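Local coordinates for protein methylxanthine N3-demethylase NdmB (Pseudomonas putida, PDB 6ICL) that removes the N3-methyl group of theobromine and related methylxanthines as formaldehyde, acting as a Rieske non-heme iron oxygenase in bacterial caffeine degradation, at residues 31-36 and 344-349; 156-161 and 358-363. All blocks are in the same frame, centred on the assembly; numbering follows the deposited sequence.

Contact 1: residues 31-36 and 344-349; sequences TYLRHF and KWHKEL
Tyr-32 and His-346 share the one hydrogen bond between these segments: the phenol OH of Tyr-32 lies 2.6 Å from ND1 of His-346, at the edge of the imidazole and near its plane. Either group could be the donor. The two rings stand almost perpendicular, their planes at 83° and their centroids 5.5 Å apart, and the hydrogen bond at the ring edges joins the pair. The other imidazole nitrogen, NE2, is hydrogen-bonded to the carbonyl O of Pro-255, so both nitrogens are engaged and the rotation of the ring is fixed.

The arrangement belongs to the junction of a Rieske oxygenase, where the turn leading into strand 37-42 of the Rieske domain lies against helix 337-355 of the C-terminal, catalytic part. It is buried and lies away from both iron centres.

Packing against backbone and side chains carries the rest. The phenol ring of Tyr-32 is sandwiched, with the carbonyl O of His-346 over one face and CD2 of Leu-33 over the other, both offset toward the rim. Its CG sits between backbone N and carbonyl carbon (chi1 68°), which carries the ring across Leu-349 into an apolar contact, where CD2 of Tyr-32 is 3.7 Å from Leu-349 CB. At the base of the same side chain, CB of Tyr-32 approaches the carbonyl O of Leu-349 at 3.5 Å. Farther along the leucine, in a second apolar contact, methyl CD2 of Leu-349 meets the ring edge of Phe-36, 4.2 Å from its CZ.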
loop_
_atom_site.group_PDB
_atom_site.type_symbol
_atom_site.label_atom_id
_atom_site.label_comp_id
_atom_site.label_asym_id
_atom_site.label_seq_id
_atom_site.Cartn_x
_atom_site.Cartn_y
_atom_site.Cartn_z
ATOM N N THR A 31 16.428 37.209 1.022
ATOM C CA THR A 31 15.580 38.245 1.609
ATOM C C THR A 31 14.764 38.960 0.546
ATOM O O THR A 31 13.610 39.315 0.789
ATOM C CB THR A 31 16.437 39.256 2.383
ATOM O OG1 THR A 31 17.116 38.589 3.444
ATOM C CG2 THR A 31 15.579 40.373 2.973
ATOM N N TYR A 32 15.344 39.159 -0.647
ATOM C CA TYR A 32 14.660 39.891 -1.706
ATOM C C TYR A 32 13.314 39.278 -2.055
ATOM O O TYR A 32 12.367 40.007 -2.392
ATOM C CB TYR A 32 15.540 39.963 -2.965
ATOM C CG TYR A 32 15.832 38.680 -3.758
ATOM C CD1 TYR A 32 16.623 37.656 -3.239
ATOM C CD2 TYR A 32 15.379 38.544 -5.074
ATOM C CE1 TYR A 32 16.928 36.515 -4.009
ATOM C CE2 TYR A 32 15.678 37.414 -5.847
ATOM C CZ TYR A 32 16.447 36.409 -5.316
ATOM O OH TYR A 32 16.736 35.305 -6.103
ATOM N N LEU A 33 13.215 37.949 -2.005
ATOM C CA LEU A 33 11.993 37.283 -2.434
ATOM C C LEU A 33 10.813 37.670 -1.561
ATOM O O LEU A 33 9.675 37.647 -2.036
ATOM C CB LEU A 33 12.196 35.763 -2.434
ATOM C CG LEU A 33 13.262 35.211 -3.392
ATOM C CD1 LEU A 33 13.464 33.688 -3.221
ATOM C CD2 LEU A 33 12.902 35.535 -4.811
ATOM N N ARG A 34 11.058 38.067 -0.316
ATOM C CA ARG A 34 9.962 38.471 0.558
ATOM C C ARG A 34 9.206 39.702 0.066
ATOM O O ARG A 34 8.052 39.888 0.459
ATOM C CB ARG A 34 10.499 38.721 1.958
ATOM C CG ARG A 34 11.166 37.496 2.536
ATOM C CD ARG A 34 11.648 37.772 3.935
ATOM N NE ARG A 34 10.544 38.113 4.827
ATOM C CZ ARG A 34 9.892 37.221 5.561
ATOM N NH1 ARG A 34 10.242 35.943 5.495
ATOM N NH2 ARG A 34 8.896 37.600 6.360
ATOM N N HIS A 35 9.806 40.529 -0.797
ATOM C CA HIS A 35 9.216 41.804 -1.215
ATOM C C HIS A 35 8.354 41.694 -2.463
ATOM O O HIS A 35 7.753 42.697 -2.881
ATOM C CB HIS A 35 10.321 42.842 -1.453
ATOM C CG HIS A 35 11.059 43.219 -0.207
ATOM N ND1 HIS A 35 12.216 42.589 0.195
ATOM C CD2 HIS A 35 10.784 44.146 0.744
ATOM C CE1 HIS A 35 12.624 43.112 1.336
ATOM N NE2 HIS A 35 11.772 44.059 1.690
ATOM N N PHE A 36 8.277 40.515 -3.067
ATOM C CA PHE A 36 7.457 40.305 -4.249
ATOM C C PHE A 36 6.150 39.599 -3.894
ATOM O O PHE A 36 6.035 38.922 -2.866
ATOM C CB PHE A 36 8.230 39.496 -5.289
ATOM C CG PHE A 36 9.433 40.209 -5.829
ATOM C CD1 PHE A 36 10.653 40.147 -5.162
ATOM C CD2 PHE A 36 9.350 40.936 -7.019
ATOM C CE1 PHE A 36 11.799 40.813 -5.682
ATOM C CE2 PHE A 36 10.467 41.597 -7.547
ATOM C CZ PHE A 36 11.698 41.536 -6.869
ATOM N N LYS A 344 21.316 37.344 -13.792
ATOM C CA LYS A 344 21.910 38.641 -13.463
ATOM C C LYS A 344 20.973 39.473 -12.611
ATOM O O LYS A 344 21.373 40.029 -11.583
ATOM C CB LYS A 344 22.248 39.415 -14.739
ATOM C CG LYS A 344 23.490 38.956 -15.477
ATOM C CD LYS A 344 23.979 40.080 -16.421
ATOM C CE LYS A 344 25.131 39.630 -17.341
ATOM N NZ LYS A 344 26.391 39.282 -16.614
ATOM N N TRP A 345 19.713 39.585 -13.034
ATOM C CA TRP A 345 18.801 40.447 -12.301
ATOM C C TRP A 345 18.435 39.841 -10.955
ATOM O O TRP A 345 18.296 40.575 -9.972
ATOM C CB TRP A 345 17.558 40.737 -13.139
ATOM C CG TRP A 345 16.821 41.961 -12.715
ATOM C CD1 TRP A 345 17.149 42.805 -11.687
ATOM C CD2 TRP A 345 15.636 42.493 -13.308
ATOM N NE1 TRP A 345 16.224 43.818 -11.598
ATOM C CE2 TRP A 345 15.290 43.653 -12.585
ATOM C CE3 TRP A 345 14.822 42.091 -14.372
ATOM C CZ2 TRP A 345 14.175 44.416 -12.891
ATOM C CZ3 TRP A 345 13.712 42.864 -14.685
ATOM C CH2 TRP A 345 13.408 44.017 -13.951
ATOM N N HIS A 346 18.328 38.509 -10.871
ATOM C CA HIS A 346 18.098 37.879 -9.573
ATOM C C HIS A 346 19.244 38.190 -8.612
ATOM O O HIS A 346 19.013 38.557 -7.457
ATOM C CB HIS A 346 17.915 36.364 -9.735
ATOM C CG HIS A 346 16.484 35.926 -9.724
ATOM N ND1 HIS A 346 15.852 35.493 -8.575
ATOM C CD2 HIS A 346 15.556 35.871 -10.712
ATOM C CE1 HIS A 346 14.597 35.183 -8.858
ATOM N NE2 HIS A 346 14.392 35.402 -10.148
ATOM N N LYS A 347 20.491 38.074 -9.085
ATOM C CA LYS A 347 21.640 38.338 -8.215
ATOM C C LYS A 347 21.662 39.784 -7.753
ATOM O O LYS A 347 21.943 40.070 -6.585
ATOM C CB LYS A 347 22.949 38.014 -8.943
ATOM C CG LYS A 347 24.192 38.133 -8.056
ATOM C CD LYS A 347 24.093 37.147 -6.898
ATOM C CE LYS A 347 25.330 37.131 -6.015
ATOM N NZ LYS A 347 25.074 36.373 -4.740
ATOM N N GLU A 348 21.369 40.708 -8.664
ATOM C CA GLU A 348 21.366 42.122 -8.321
ATOM C C GLU A 348 20.258 42.439 -7.322
ATOM O O GLU A 348 20.473 43.182 -6.354
ATOM C CB GLU A 348 21.213 42.938 -9.604
ATOM C CG GLU A 348 20.989 44.427 -9.415
ATOM C CD GLU A 348 20.729 45.122 -10.737
ATOM O OE1 GLU A 348 21.297 44.683 -11.774
ATOM O OE2 GLU A 348 19.934 46.089 -10.740
ATOM N N LEU A 349 19.065 41.867 -7.541
ATOM C CA LEU A 349 17.959 42.031 -6.602
ATOM C C LEU A 349 18.302 41.459 -5.237
ATOM O O LEU A 349 18.006 42.073 -4.205
ATOM C CB LEU A 349 16.705 41.357 -7.152
ATOM C CG LEU A 349 16.116 42.036 -8.372
ATOM C CD1 LEU A 349 15.215 41.060 -9.126
ATOM C CD2 LEU A 349 15.345 43.279 -7.960
#

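Contact 2: residues 156-161 and 358-363; sequences DCTQIP and EAFRDS
Cys-157 packs its side chain against Phe-360 and Arg-361, joining the loop that follows strand 146-150 of the Rieske domain to the C-terminal helix 357-365. This is a surface contact of the Rieske oxygenase fold, away from the iron sites, and it includes a cysteine sulfur-aromatic interaction.

In that interaction SG of Cys-157 lies 4.7 Å from the centroid of the Phe-360 ring, 69° off the ring normal, an oblique approach in which CD2 of Phe-360 is 3.6 Å from the sulfur. The ring, whose CG is anti to the backbone N (chi1 -174°), is thereby set beside the sulfur. The same sulfur also lies 3.8 Å from CG of Arg-361, roughly at right angles to its approach to the ring, so it touches both a ring and an aliphatic chain.

The polar part belongs to Arg-361. Its chain bends at chi3, and NH1 gives a weak hydrogen bond, 2.9 Å long but bent to 125° at the hydrogen, to the carbonyl O of Asp-156 near the guanidinium plane. NH1 also donates to the carbonyl O of Phe-155, while NE forms a long salt bridge with Glu-358. With an alanine here, the carbonyls of Phe-155 and Asp-156 would probably lose their shared donor and the sulfur its aliphatic neighbour.

At the margin, methyl CG2 of Thr-158 meets the ring edge of Phe-360, 4.3 Å from CE2.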
loop_
_atom_site.group_PDB
_atom_site.type_symbol
_atom_site.label_atom_id
_atom_site.label_comp_id
_atom_site.label_asym_id
_atom_site.label_seq_id
_atom_site.Cartn_x
_atom_site.Cartn_y
_atom_site.Cartn_z
ATOM N N ASP A 156 7.781 48.878 -1.017
ATOM C CA ASP A 156 6.658 49.454 -1.774
ATOM C C ASP A 156 6.998 49.719 -3.244
ATOM O O ASP A 156 6.778 50.814 -3.768
ATOM C CB ASP A 156 6.164 50.739 -1.104
ATOM C CG ASP A 156 4.915 51.324 -1.784
ATOM O OD1 ASP A 156 4.076 50.548 -2.300
ATOM O OD2 ASP A 156 4.784 52.568 -1.824
ATOM N N CYS A 157 7.528 48.693 -3.936
ATOM C CA CYS A 157 7.802 48.889 -5.356
ATOM C C CYS A 157 7.498 47.677 -6.232
ATOM O O CYS A 157 7.943 47.641 -7.390
ATOM C CB CYS A 157 9.256 49.283 -5.584
ATOM S SG CYS A 157 10.419 48.095 -4.954
ATOM N N THR A 158 6.741 46.698 -5.741
ATOM C CA THR A 158 6.421 45.512 -6.521
ATOM C C THR A 158 4.911 45.399 -6.689
ATOM O O THR A 158 4.133 45.900 -5.868
ATOM C CB THR A 158 6.986 44.240 -5.853
ATOM O OG1 THR A 158 6.530 44.169 -4.494
ATOM C CG2 THR A 158 8.529 44.250 -5.871
ATOM N N GLN A 159 4.493 44.746 -7.767
ATOM C CA GLN A 159 3.074 44.542 -8.022
ATOM C C GLN A 159 2.817 43.098 -8.443
ATOM O O GLN A 159 3.744 42.323 -8.708
ATOM C CB GLN A 159 2.552 45.504 -9.094
ATOM C CG GLN A 159 3.191 45.357 -10.453
ATOM C CD GLN A 159 2.717 46.456 -11.403
ATOM O OE1 GLN A 159 1.622 46.995 -11.237
ATOM N NE2 GLN A 159 3.540 46.796 -12.388
ATOM N N ILE A 160 1.540 42.750 -8.515
ATOM C CA ILE A 160 1.158 41.381 -8.868
ATOM C C ILE A 160 1.513 41.118 -10.329
ATOM O O ILE A 160 1.228 41.962 -11.201
ATOM C CB ILE A 160 -0.330 41.153 -8.606
ATOM C CG1 ILE A 160 -0.583 41.147 -7.099
ATOM C CG2 ILE A 160 -0.800 39.835 -9.262
ATOM C CD1 ILE A 160 -2.018 41.377 -6.700
ATOM N N PRO A 161 2.129 39.980 -10.624
ATOM C CA PRO A 161 2.594 39.697 -11.980
ATOM C C PRO A 161 1.582 39.973 -13.078
ATOM O O PRO A 161 0.362 39.883 -12.894
ATOM C CB PRO A 161 2.940 38.206 -11.909
ATOM C CG PRO A 161 3.573 38.104 -10.502
ATOM C CD PRO A 161 2.728 39.052 -9.640
ATOM N N GLU A 358 16.376 51.855 -0.870
ATOM C CA GLU A 358 16.621 52.599 -2.100
ATOM C C GLU A 358 17.374 51.749 -3.116
ATOM O O GLU A 358 17.084 51.808 -4.316
ATOM C CB GLU A 358 17.366 53.900 -1.791
ATOM C CG GLU A 358 16.561 55.157 -2.149
ATOM C CD GLU A 358 15.065 55.036 -1.804
ATOM O OE1 GLU A 358 14.225 55.070 -2.744
ATOM O OE2 GLU A 358 14.731 54.892 -0.601
ATOM N N ALA A 359 18.327 50.939 -2.663
ATOM C CA ALA A 359 19.025 50.045 -3.585
ATOM C C ALA A 359 18.048 49.094 -4.273
ATOM O O ALA A 359 18.061 48.938 -5.503
ATOM C CB ALA A 359 20.099 49.264 -2.836
ATOM N N PHE A 360 17.168 48.471 -3.487
ATOM C CA PHE A 360 16.189 47.542 -4.041
ATOM C C PHE A 360 15.271 48.236 -5.037
ATOM O O PHE A 360 15.071 47.751 -6.158
ATOM C CB PHE A 360 15.374 46.916 -2.909
ATOM C CG PHE A 360 14.425 45.842 -3.368
ATOM C CD1 PHE A 360 14.898 44.583 -3.695
ATOM C CD2 PHE A 360 13.071 46.092 -3.473
ATOM C CE1 PHE A 360 14.034 43.584 -4.114
ATOM C CE2 PHE A 360 12.193 45.096 -3.887
ATOM C CZ PHE A 360 12.683 43.842 -4.211
ATOM N N ARG A 361 14.690 49.376 -4.639
ATOM C CA ARG A 361 13.745 50.058 -5.518
ATOM C C ARG A 361 14.398 50.428 -6.842
ATOM O O ARG A 361 13.752 50.376 -7.900
ATOM C CB ARG A 361 13.180 51.306 -4.835
ATOM C CG ARG A 361 12.330 51.029 -3.595
ATOM C CD ARG A 361 11.879 52.325 -2.907
ATOM N NE ARG A 361 11.260 53.260 -3.838
ATOM C CZ ARG A 361 9.958 53.319 -4.091
ATOM N NH1 ARG A 361 9.121 52.488 -3.480
ATOM N NH2 ARG A 361 9.493 54.204 -4.964
ATOM N N ASP A 362 15.682 50.799 -6.804
ATOM C CA ASP A 362 16.401 51.109 -8.034
ATOM C C ASP A 362 16.526 49.874 -8.907
ATOM O O ASP A 362 16.285 49.929 -10.120
ATOM C CB ASP A 362 17.787 51.672 -7.713
ATOM C CG ASP A 362 17.755 53.154 -7.394
ATOM O OD1 ASP A 362 16.828 53.858 -7.858
ATOM O OD2 ASP A 362 18.674 53.613 -6.684
ATOM N N SER A 363 16.912 48.750 -8.303
ATOM C CA SER A 363 17.073 47.516 -9.060
ATOM C C SER A 363 15.752 47.070 -9.692
ATOM O O SER A 363 15.717 46.701 -10.873
ATOM C CB SER A 363 17.640 46.431 -8.154
ATOM O OG SER A 363 17.805 45.233 -8.895
#

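In the fold
From the N terminus, the chain runs through 31-36 into strand 37-42 and leaves strand 146-150 for the loop 156-161 before building the catalytic part and its closing helices. Contact 1 closes a loop of 307 residues when helix 337-355 returns to 31-36; contact 2 closes one of 196 when the following helix, 357-365, reaches 156-161. Their segments alternate, so the loops cross. The centres are about 9 Å apart, and the contacts touch: His-35 O and Thr-158 OG1, and Glu-348 OE2 and Ser-363 OG, are probably hydrogen-bonded, and Phe-36 packs on Phe-360. The consecutive C-terminal helices thus pack against the segments that lead into strand 37-42 and out of strand 146-150 of the antiparallel sheet.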